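PDB 3F52: clp gene regulator (ClgR) from Corynebacterium glutamicum, which probably binds promoter DNA through a helix-turn-helix domain and activates transcription of clp protease genes. Local coordinates for residues Glu27-Ala32 against Ala85-Glu90; Ala32-Arg37 against Leu61-Lys66. One frame throughout, in Å; residues are numbered along the deposited sequence.

Contact 1 (Glu27-Ala32 against Ala85-Glu90); sequences EALGAA and ADVLIE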
# COMPACT_ATOMS: atom_id res chain seq x y z
N GLU B 27 -8.71 0.49 0.14
CA GLU B 27 -9.82 -0.41 -0.18
C GLU B 27 -9.32 -1.77 -0.66
O GLU B 27 -9.80 -2.81 -0.21
CB GLU B 27 -10.71 0.22 -1.23
CG GLU B 27 -11.47 1.44 -0.67
CD GLU B 27 -12.23 2.21 -1.70
OE1 GLU B 27 -11.87 2.14 -2.89
OE2 GLU B 27 -13.19 2.92 -1.31
N ALA B 28 -8.36 -1.76 -1.57
CA ALA B 28 -7.81 -3.01 -2.11
C ALA B 28 -7.06 -3.77 -0.99
O ALA B 28 -7.24 -4.98 -0.82
CB ALA B 28 -6.88 -2.70 -3.31
N LEU B 29 -6.24 -3.08 -0.23
CA LEU B 29 -5.53 -3.68 0.89
C LEU B 29 -6.49 -4.21 1.95
O LEU B 29 -6.28 -5.30 2.50
CB LEU B 29 -4.63 -2.63 1.53
CG LEU B 29 -3.30 -2.89 2.21
CD1 LEU B 29 -2.39 -3.69 1.28
CD2 LEU B 29 -2.60 -1.53 2.59
N GLY B 30 -7.54 -3.43 2.25
CA GLY B 30 -8.55 -3.92 3.22
C GLY B 30 -9.24 -5.19 2.76
O GLY B 30 -9.47 -6.12 3.54
N ALA B 31 -9.58 -5.25 1.48
CA ALA B 31 -10.24 -6.42 0.91
C ALA B 31 -9.30 -7.64 0.97
O ALA B 31 -9.75 -8.76 1.27
CB ALA B 31 -10.68 -6.15 -0.51
N ALA B 32 -8.01 -7.42 0.72
CA ALA B 32 -6.99 -8.48 0.79
C ALA B 32 -6.91 -9.02 2.24
O ALA B 32 -6.98 -10.22 2.47
CB ALA B 32 -5.65 -7.96 0.34
N ALA B 85 4.10 -8.72 1.70
CA ALA B 85 4.27 -8.90 0.26
C ALA B 85 3.09 -9.67 -0.33
O ALA B 85 2.55 -9.28 -1.36
CB ALA B 85 5.60 -9.63 -0.04
N ASP B 86 2.67 -10.75 0.33
CA ASP B 86 1.57 -11.56 -0.19
C ASP B 86 0.23 -10.82 -0.09
O ASP B 86 -0.60 -10.90 -0.99
CB ASP B 86 1.49 -12.92 0.54
CG ASP B 86 2.62 -13.88 0.15
OD1 ASP B 86 3.32 -13.67 -0.89
OD2 ASP B 86 2.79 -14.89 0.90
N VAL B 87 0.01 -10.09 1.01
CA VAL B 87 -1.19 -9.27 1.15
C VAL B 87 -1.20 -8.17 0.08
O VAL B 87 -2.24 -7.92 -0.53
CB VAL B 87 -1.30 -8.69 2.59
CG1 VAL B 87 -2.44 -7.69 2.70
CG2 VAL B 87 -1.49 -9.86 3.56
N LEU B 88 -0.06 -7.55 -0.16
CA LEU B 88 0.04 -6.49 -1.18
C LEU B 88 -0.22 -6.99 -2.62
O LEU B 88 -0.93 -6.35 -3.40
CB LEU B 88 1.39 -5.79 -1.10
CG LEU B 88 1.58 -4.52 -1.92
CD1 LEU B 88 0.56 -3.45 -1.52
CD2 LEU B 88 3.01 -3.98 -1.72
N ILE B 89 0.34 -8.14 -2.97
CA ILE B 89 0.07 -8.67 -4.28
C ILE B 89 -1.42 -9.06 -4.42
O ILE B 89 -2.03 -8.83 -5.47
CB ILE B 89 1.07 -9.80 -4.68
CG1 ILE B 89 1.10 -9.97 -6.20
CG2 ILE B 89 0.74 -11.08 -3.98
CD1 ILE B 89 1.87 -8.84 -6.88
N GLU B 90 -2.03 -9.60 -3.37
CA GLU B 90 -3.48 -9.87 -3.41
C GLU B 90 -4.28 -8.56 -3.63
O GLU B 90 -5.23 -8.53 -4.43
CB GLU B 90 -3.95 -10.57 -2.12
CG GLU B 90 -5.41 -11.06 -2.16
CD GLU B 90 -5.69 -12.02 -3.32
OE1 GLU B 90 -4.85 -12.94 -3.59
OE2 GLU B 90 -6.76 -11.90 -3.96
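Ala32 directs its CB toward the segment Ala85-Glu90 and meets three different groups there. The methyl packs directly on the Val87 carbonyl, with Ala32 CB 3.5 Å from Val87 O, so side chain meets backbone at this point. Ala32 CB also stands 4.0 Å from Val87 CG1 and an equal 4.0 Å from Glu90 CB, so residues one helical turn apart receive it together. Val87 holds CG1 anti to its backbone N (chi1 173°), and within this contact CG1 meets both Ala32 and Leu29. Glu90 contributes aliphatic carbon: CB and CG both lie against the Ala32 methyl, while a bend at chi2 turns the chain beyond them.

The axes of the two short segments approach to 8.5 Å, with 118° between their N-to-C directions. These segments belong to the first and last helices of the all-helical, five-helix HTH_XRE-type domain, packed together around its core. Between the two segments the CA atoms of Ala32 and Glu90 are the closest, 5.6 Å apart, and there Ala32 presents only a methyl.

Leu29 works differently, because its CB does not head for the partner helix; the branch end closes the gap instead. Its chi1 of -148° is well away from a staggered value and brings Leu29 CD1 within 4.1 Å of Leu88 CD1, the two side chains meeting aslant by their methyl ends. The same Leu29 CD1 is 4.2 Å from Val87 CG1, so one methyl bridges consecutive residues of the other helix. No hydrogen bond joins the segments. Leu73 and Ala91 extend the packing round Leu29, and Cys77 does so for Val87, while Leu88 also packs on Leu25 of the second subunit.

Contact 2 (Ala32-Arg37 against Leu61-Lys66); sequences ALRSFR and LERGRK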
# COMPACT_ATOMS: atom_id res chain seq x y z
N ALA B 32 -8.01 -7.42 0.72
CA ALA B 32 -6.99 -8.48 0.79
C ALA B 32 -6.91 -9.02 2.24
O ALA B 32 -6.98 -10.22 2.47
CB ALA B 32 -5.65 -7.96 0.34
N LEU B 33 -6.77 -8.10 3.19
CA LEU B 33 -6.71 -8.47 4.62
C LEU B 33 -7.92 -9.28 5.03
O LEU B 33 -7.78 -10.30 5.71
CB LEU B 33 -6.59 -7.22 5.49
CG LEU B 33 -5.20 -6.54 5.47
CD1 LEU B 33 -5.29 -5.13 6.05
CD2 LEU B 33 -4.12 -7.38 6.22
N ARG B 34 -9.10 -8.84 4.61
CA ARG B 34 -10.33 -9.58 4.91
C ARG B 34 -10.29 -11.01 4.36
O ARG B 34 -10.65 -11.98 5.04
CB ARG B 34 -11.57 -8.85 4.37
CG ARG B 34 -12.88 -9.56 4.77
CD ARG B 34 -14.13 -8.99 4.06
NE ARG B 34 -14.19 -7.52 4.08
CZ ARG B 34 -14.04 -6.75 2.99
NH1 ARG B 34 -14.12 -5.43 3.12
NH2 ARG B 34 -13.85 -7.29 1.77
N SER B 35 -9.81 -11.15 3.12
CA SER B 35 -9.73 -12.48 2.53
C SER B 35 -8.68 -13.37 3.24
O SER B 35 -8.93 -14.56 3.44
CB SER B 35 -9.56 -12.43 1.00
OG SER B 35 -8.22 -12.26 0.65
N PHE B 36 -7.54 -12.81 3.67
CA PHE B 36 -6.54 -13.57 4.43
C PHE B 36 -7.11 -13.99 5.79
O PHE B 36 -6.84 -15.09 6.27
CB PHE B 36 -5.25 -12.78 4.65
CG PHE B 36 -4.26 -12.87 3.52
CD1 PHE B 36 -4.43 -12.11 2.35
CD2 PHE B 36 -3.15 -13.70 3.61
CE1 PHE B 36 -3.50 -12.18 1.29
CE2 PHE B 36 -2.20 -13.78 2.56
CZ PHE B 36 -2.38 -13.02 1.40
N ARG B 37 -7.90 -13.11 6.40
CA ARG B 37 -8.55 -13.44 7.68
C ARG B 37 -9.60 -14.53 7.51
O ARG B 37 -9.68 -15.47 8.32
CB ARG B 37 -9.18 -12.18 8.31
CG ARG B 37 -9.88 -12.46 9.64
CD ARG B 37 -10.35 -11.19 10.34
NE ARG B 37 -11.38 -10.45 9.61
CZ ARG B 37 -12.66 -10.81 9.51
NH1 ARG B 37 -13.11 -11.93 10.08
NH2 ARG B 37 -13.50 -10.05 8.84
N LEU B 61 -10.48 -0.64 8.65
CA LEU B 61 -9.32 -0.99 7.80
C LEU B 61 -9.75 -1.93 6.66
O LEU B 61 -9.42 -1.70 5.47
CB LEU B 61 -8.21 -1.63 8.65
CG LEU B 61 -6.98 -2.16 7.89
CD1 LEU B 61 -6.37 -1.05 7.00
CD2 LEU B 61 -5.93 -2.71 8.88
N GLU B 62 -10.47 -3.00 7.02
CA GLU B 62 -10.95 -3.98 6.03
C GLU B 62 -11.89 -3.37 4.99
O GLU B 62 -11.87 -3.79 3.83
CB GLU B 62 -11.64 -5.16 6.71
CG GLU B 62 -10.69 -6.06 7.47
CD GLU B 62 -11.36 -7.33 8.04
OE1 GLU B 62 -12.60 -7.44 8.00
OE2 GLU B 62 -10.62 -8.22 8.51
N ARG B 63 -12.64 -2.35 5.40
CA ARG B 63 -13.57 -1.68 4.50
C ARG B 63 -12.96 -0.51 3.69
O ARG B 63 -13.68 0.17 2.97
CB ARG B 63 -14.82 -1.21 5.26
CG ARG B 63 -15.76 -2.39 5.54
CD ARG B 63 -17.07 -1.95 6.16
NE ARG B 63 -16.90 -1.49 7.54
CZ ARG B 63 -16.84 -0.22 7.91
NH1 ARG B 63 -16.69 0.06 9.21
NH2 ARG B 63 -16.96 0.77 7.02
N GLY B 64 -11.65 -0.29 3.82
CA GLY B 64 -10.97 0.75 3.04
C GLY B 64 -11.26 2.12 3.57
O GLY B 64 -11.29 3.10 2.83
N ARG B 65 -11.47 2.20 4.89
CA ARG B 65 -11.78 3.49 5.52
C ARG B 65 -10.73 3.94 6.53
O ARG B 65 -10.97 4.89 7.30
CB ARG B 65 -13.17 3.43 6.16
CG ARG B 65 -14.28 3.02 5.15
CD ARG B 65 -14.45 4.13 4.07
NE ARG B 65 -15.47 3.79 3.08
CZ ARG B 65 -15.21 3.42 1.82
NH1 ARG B 65 -16.23 3.13 1.00
NH2 ARG B 65 -13.96 3.34 1.40
N LYS B 66 -9.58 3.27 6.53
CA LYS B 66 -8.43 3.70 7.33
C LYS B 66 -7.16 3.64 6.53
O LYS B 66 -6.90 2.65 5.86
CB LYS B 66 -8.23 2.78 8.54
CG LYS B 66 -9.23 2.91 9.60
CD LYS B 66 -8.96 4.10 10.48
CE LYS B 66 -9.86 4.04 11.70
NZ LYS B 66 -10.02 5.37 12.32
O HOH W 1 -7.83 -8.81 8.33
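Arg37 grips the Glu62 carboxylate side-on with two nitrogens, one to each oxygen. Arg37 NE donates to Glu62 OE2 at 2.6 Å with an N-H...O angle of 175°; Arg37 NH2 donates to Glu62 OE1 at 2.9 Å, again nearly straight. Both oxygens use syn lone pairs, and the guanidinium and carboxylate planes are only 10° apart, the geometry of a bidentate salt bridge. A bend at chi3 of Arg37 swings the guanidinium round to meet the carboxylate edge-on. Arg37 NH1 is hydrogen-bonded to Val42 O, tying the guanidinium to the loop after helix 25-40. Glu62 OE2 also accepts a hydrogen bond from a water at 2.9 Å, which donates weakly to Leu33 O.

Arg34 passes the same glutamate differently: its plane is turned 85° from the carboxylate, and Arg34 CG lies 3.9 Å from Glu62 OE1. Arg34 NH1 comes to 2.9 Å from Glu62 O, but the angle is too poor for a hydrogen bond. Deeper in, Leu33 CD1 packs 3.8 Å from Leu61 CD2. Helix 55-62, which follows the turn of the helix-turn-helix and so is probably the recognition helix, ends just here in a Schellman motif with Gly64 at positive phi. With two nearly in-plane bonds from Arg37 and Arg34 nearby, the buried Glu62 carboxylate probably remains ionised.

Helix 25-40 is common to contact 1 and contact 2, whose centres are about 8 Å apart and which share Ala32. Along the chain, contact 2 is nested within the loop closed by contact 1: the first helix meets the end of helix 55-62, then helix 84-92 returns to it. The sites touch directly: Glu27 forms a salt bridge to Arg65 (Glu27 OE2 to Arg65 NH2, 2.9 Å), and the Phe36 ring packs on Asp86, Val87 and Glu90. One helix thus connects the probable DNA-reading helix with helix 84-92, which contacts the second subunit, consistent with a common framework for DNA binding and dimer formation.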